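Local coordinates for protein flavodoxin (Bacteroides uniformis, PDB 4J8P) that binds flavin mononucleotide in a flavodoxin-like fold and probably serves as an electron-transfer flavoprotein, at residues A126-E129 with L130-N133; T132-G136 with I137-K141. All blocks are in the same frame, centred on the assembly; numbering follows the deposited sequence. Where two conformers were deposited one is given.

Contact 1: residues A126-E129 with L130-N133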
loop_
_atom_site.group_PDB
_atom_site.type_symbol
_atom_site.label_atom_id
_atom_site.label_comp_id
_atom_site.label_asym_id
_atom_site.label_seq_id
_atom_site.Cartn_x
_atom_site.Cartn_y
_atom_site.Cartn_z
ATOM N N ALA A 126 -5.532 5.746 8.077
ATOM C CA ALA A 126 -5.359 5.297 6.691
ATOM C C ALA A 126 -6.097 3.986 6.460
ATOM O O ALA A 126 -6.849 3.819 5.497
ATOM C CB ALA A 126 -3.881 5.114 6.407
ATOM N N GLU A 127 -5.913 3.060 7.406
ATOM C CA GLU A 127 -6.597 1.781 7.331
ATOM C C GLU A 127 -8.135 1.961 7.415
ATOM O O GLU A 127 -8.889 1.318 6.669
ATOM C CB GLU A 127 -6.091 0.952 8.525
ATOM C CG GLU A 127 -6.881 -0.296 8.777
ATOM C CD GLU A 127 -6.265 -1.134 9.880
ATOM O OE1 GLU A 127 -6.016 -0.621 10.998
ATOM O OE2 GLU A 127 -6.120 -2.348 9.640
ATOM N N LYS A 128 -8.621 2.771 8.379
ATOM C CA LYS A 128 -10.074 2.941 8.505
ATOM C C LYS A 128 -10.683 3.541 7.228
ATOM O O LYS A 128 -11.759 3.123 6.800
ATOM C CB LYS A 128 -10.375 3.835 9.707
ATOM C CG LYS A 128 -11.865 3.794 10.122
ATOM C CD LYS A 128 -12.389 2.367 10.520
ATOM C CE LYS A 128 -11.548 1.645 11.555
ATOM N NZ LYS A 128 -11.970 0.203 11.710
ATOM N N GLU A 129 -10.004 4.537 6.624
ATOM C CA GLU A 129 -10.538 5.120 5.392
ATOM C C GLU A 129 -10.587 4.072 4.273
ATOM O O GLU A 129 -11.568 4.037 3.536
ATOM C CB GLU A 129 -9.712 6.335 4.962
ATOM C CG GLU A 129 -9.982 7.537 5.845
ATOM C CD GLU A 129 -11.166 8.386 5.422
ATOM O OE1 GLU A 129 -11.803 8.077 4.388
ATOM O OE2 GLU A 129 -11.419 9.402 6.104
ATOM N N LEU A 130 -9.562 3.182 4.176
ATOM C CA LEU A 130 -9.625 2.139 3.142
ATOM C C LEU A 130 -10.787 1.186 3.410
ATOM O O LEU A 130 -11.503 0.807 2.472
ATOM C CB LEU A 130 -8.309 1.358 3.083
ATOM C CG LEU A 130 -7.097 2.106 2.500
ATOM C CD1 LEU A 130 -5.844 1.239 2.685
ATOM C CD2 LEU A 130 -7.267 2.368 0.982
ATOM N N GLN A 131 -10.964 0.760 4.682
ATOM C CA GLN A 131 -12.067 -0.161 4.981
ATOM C C GLN A 131 -13.421 0.464 4.623
ATOM O O GLN A 131 -14.316 -0.220 4.123
ATOM C CB GLN A 131 -12.072 -0.494 6.478
ATOM C CG GLN A 131 -10.841 -1.297 6.932
ATOM C CD GLN A 131 -10.780 -1.381 8.448
ATOM O OE1 GLN A 131 -11.618 -0.807 9.154
ATOM N NE2 GLN A 131 -9.830 -2.136 8.984
ATOM N N THR A 132 -13.588 1.749 4.973
ATOM C CA THR A 132 -14.871 2.454 4.784
ATOM C C THR A 132 -15.148 2.657 3.272
ATOM O O THR A 132 -16.299 2.556 2.827
ATOM C CB THR A 132 -14.838 3.793 5.575
ATOM O OG1 THR A 132 -14.552 3.519 6.955
ATOM C CG2 THR A 132 -16.184 4.578 5.489
ATOM N N ASN A 133 -14.104 2.927 2.488
ATOM C CA ASN A 133 -14.310 3.168 1.059
ATOM C C ASN A 133 -14.515 1.884 0.279
ATOM O O ASN A 133 -15.161 1.917 -0.785
ATOM C CB ASN A 133 -13.136 3.932 0.481
ATOM C CG ASN A 133 -13.572 4.682 -0.750
ATOM O OD1 ASN A 133 -14.517 5.475 -0.711
ATOM N ND2 ASN A 133 -12.989 4.356 -1.887
HETATM O O HOH W 1 -7.572 -3.419 7.627
#

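Contact 2: residues T132-G136 with I137-K141. With SO4 (sulfate ion), chain J.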
loop_
_atom_site.group_PDB
_atom_site.type_symbol
_atom_site.label_atom_id
_atom_site.label_comp_id
_atom_site.label_asym_id
_atom_site.label_seq_id
_atom_site.Cartn_x
_atom_site.Cartn_y
_atom_site.Cartn_z
ATOM N N THR A 132 -13.588 1.749 4.973
ATOM C CA THR A 132 -14.871 2.454 4.784
ATOM C C THR A 132 -15.148 2.657 3.272
ATOM O O THR A 132 -16.299 2.556 2.827
ATOM C CB THR A 132 -14.838 3.793 5.575
ATOM O OG1 THR A 132 -14.552 3.519 6.955
ATOM C CG2 THR A 132 -16.184 4.578 5.489
ATOM N N ASN A 133 -14.104 2.927 2.488
ATOM C CA ASN A 133 -14.310 3.168 1.059
ATOM C C ASN A 133 -14.515 1.884 0.279
ATOM O O ASN A 133 -15.161 1.917 -0.785
ATOM C CB ASN A 133 -13.136 3.932 0.481
ATOM C CG ASN A 133 -13.572 4.682 -0.750
ATOM O OD1 ASN A 133 -14.517 5.475 -0.711
ATOM N ND2 ASN A 133 -12.989 4.356 -1.887
ATOM N N TYR A 134 -13.989 0.740 0.811
ATOM C CA TYR A 134 -14.071 -0.558 0.110
ATOM C C TYR A 134 -14.667 -1.606 1.042
ATOM O O TYR A 134 -13.969 -2.545 1.460
ATOM C CB TYR A 134 -12.685 -0.987 -0.390
ATOM C CG TYR A 134 -12.045 0.075 -1.252
ATOM C CD1 TYR A 134 -12.574 0.399 -2.498
ATOM C CD2 TYR A 134 -10.943 0.790 -0.803
ATOM C CE1 TYR A 134 -12.013 1.402 -3.279
ATOM C CE2 TYR A 134 -10.370 1.801 -1.578
ATOM C CZ TYR A 134 -10.903 2.092 -2.823
ATOM O OH TYR A 134 -10.361 3.101 -3.586
ATOM N N PRO A 135 -15.970 -1.474 1.363
ATOM C CA PRO A 135 -16.566 -2.374 2.363
ATOM C C PRO A 135 -16.813 -3.803 1.872
ATOM O O PRO A 135 -17.190 -4.650 2.685
ATOM C CB PRO A 135 -17.888 -1.671 2.724
ATOM C CG PRO A 135 -18.243 -0.885 1.511
ATOM C CD PRO A 135 -16.931 -0.431 0.927
ATOM N N GLY A 136 -16.604 -4.049 0.582
ATOM C CA GLY A 136 -16.761 -5.366 -0.020
ATOM C C GLY A 136 -15.523 -6.231 0.126
ATOM O O GLY A 136 -15.565 -7.422 -0.184
ATOM N N ILE A 137 -14.402 -5.639 0.566
ATOM C CA ILE A 137 -13.158 -6.398 0.689
ATOM C C ILE A 137 -13.043 -6.999 2.095
ATOM O O ILE A 137 -13.475 -6.382 3.069
ATOM C CB ILE A 137 -11.988 -5.441 0.375
ATOM C CG1 ILE A 137 -11.947 -5.227 -1.158
ATOM C CG2 ILE A 137 -10.648 -5.940 0.910
ATOM C CD1 ILE A 137 -10.890 -4.175 -1.596
ATOM N N ASN A 138 -12.453 -8.202 2.183
ATOM C CA ASN A 138 -12.262 -8.872 3.482
ATOM C C ASN A 138 -10.999 -8.314 4.119
ATOM O O ASN A 138 -9.943 -8.940 4.067
ATOM C CB ASN A 138 -12.164 -10.388 3.303
ATOM C CG ASN A 138 -13.349 -10.992 2.573
ATOM O OD1 ASN A 138 -14.486 -10.508 2.683
ATOM N ND2 ASN A 138 -13.137 -12.147 1.933
ATOM N N TRP A 139 -11.113 -7.136 4.737
ATOM C CA TRP A 139 -9.958 -6.509 5.363
ATOM C C TRP A 139 -9.453 -7.290 6.569
ATOM O O TRP A 139 -10.241 -7.612 7.485
ATOM C CB TRP A 139 -10.306 -5.070 5.800
ATOM C CG TRP A 139 -10.542 -4.174 4.629
ATOM C CD1 TRP A 139 -11.745 -3.812 4.091
ATOM C CD2 TRP A 139 -9.537 -3.594 3.795
ATOM N NE1 TRP A 139 -11.546 -3.013 2.989
ATOM C CE2 TRP A 139 -10.202 -2.884 2.764
ATOM C CE3 TRP A 139 -8.131 -3.614 3.803
ATOM C CZ2 TRP A 139 -9.508 -2.137 1.798
ATOM C CZ3 TRP A 139 -7.444 -2.912 2.826
ATOM C CH2 TRP A 139 -8.132 -2.198 1.817
ATOM N N GLY A 140 -8.124 -7.526 6.573
ATOM C CA GLY A 140 -7.413 -8.102 7.718
ATOM C C GLY A 140 -6.735 -6.957 8.467
ATOM O O GLY A 140 -6.395 -5.921 7.871
ATOM N N LYS A 141 -6.530 -7.129 9.802
ATOM C CA LYS A 141 -5.915 -6.066 10.613
ATOM C C LYS A 141 -4.530 -5.664 10.068
ATOM O O LYS A 141 -3.658 -6.518 9.863
ATOM C CB LYS A 141 -5.818 -6.513 12.077
ATOM C CG LYS A 141 -5.249 -5.444 13.012
ATOM C CD LYS A 141 -5.214 -5.963 14.461
ATOM C CE LYS A 141 -4.637 -4.940 15.420
ATOM N NZ LYS A 141 -4.649 -5.412 16.837
HETATM S S SO4 J . -3.645 -2.616 18.412
HETATM O O1 SO4 J . -5.072 -2.875 18.293
HETATM O O2 SO4 J . -2.934 -3.888 18.559
HETATM O O3 SO4 J . -3.179 -1.921 17.200
HETATM O O4 SO4 J . -3.374 -1.780 19.587
#

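Contact 1: residues A126-E129 with L130-N133
Gln131 reaches back one helical turn to both Glu127 and Lys128, its side-chain amide lying between a carboxylate and an ammonium group. Lys128 NZ donates a hydrogen bond to Gln131 OE1 at 2.8 Å, in the carbonyl plane and on a lone pair; the lysine chain, bent at chi2 and chi3 (60° and 52°), curls round to bring its amine there. At the other end of the amide, Gln131 NE2 packs 3.5 Å from Glu127 CG and donates to a water 2.9 Å away, which in turn donates to Glu127 OE2. That carboxylate oxygen also accepts from the backbone N of Gly142, and it is this second bond that ties the helix to strand 138-144.

Backbone bonds of the i to i+4 kind run from Leu130 N to Ala126 O and from Gln131 N to Glu127 O, as expected within helix 124-133. Lys128 O is doubly gripped: Thr132 N and Thr132 OG1, the latter at 2.8 Å, approach from opposite faces of its plane.

The apolar side belongs to Leu130, which packs on Phe87, Ile98, Ile102 and Trp139. With an alanine at the Gln131 site, Lys128 NZ is likely to lose this acceptor and the bridging water its amide donor. Bonded at both ends, the amide is fixed in its rotation, OE1 toward the ammonium and NE2 toward the water on the carboxylate, and probably holds the two charged groups apart.

Contact 2: residues T132-G136 with I137-K141
Trp139 lays the CZ2 corner of its indole against Tyr134, 4.0 Å from CB, the two side chains meeting at a slant. The same indole edge is polar: NE1 donates to Tyr134 O at 2.9 Å, with the oxygen close to the ring plane and the N-H pointing at it at 155°. A second donor, Ile137 N, reaches this carbonyl from the opposite face of its plane at 3.2 Å, closing a type I beta turn from Tyr134 to Ile137. The turn follows the end of helix 124-133 and delivers the chain into strand 138-144, the last strand of the beta-alpha-beta unit in this flavodoxin-like sheet. Ile137 sends CD1 to Tyr134 CB at 3.9 Å, while its CG2, anti to the backbone N, sits 3.6 Å above one face of the Trp139 ring, toward the rim. Asn133 ND2 lies over one face of the Tyr134 ring, near its rim, and the ring's hydroxyl is hydrogen-bonded to Glu103 and Asn99. Ile102 of helix 96-102 touches Tyr134, Ile137 and Trp139 alike. Farther along, Lys141 was modelled in two conformers; in one, NZ reaches a sulfate, probably from the crystallisation liquor, a contact that remains doubtful.

From the N terminus, strand 111-117 leads into helix 124-133, where contact 1 joins successive turns of the helix. Contact 2 takes over at the helix's last residues, sharing Thr132 and Asn133, and closes the short connection into strand 138-144, an outermost strand of the parallel sheet. The two thus follow one another along the chain, neither nesting nor crossing, with centres about 7 Å apart. They also touch in space: the Trp139 indole packs back on the helix, with NE1 3.5 Å from Gln131 CA. Together they tie the helix of this beta-alpha-beta unit to its following strand, with helix 96-102 packing against both.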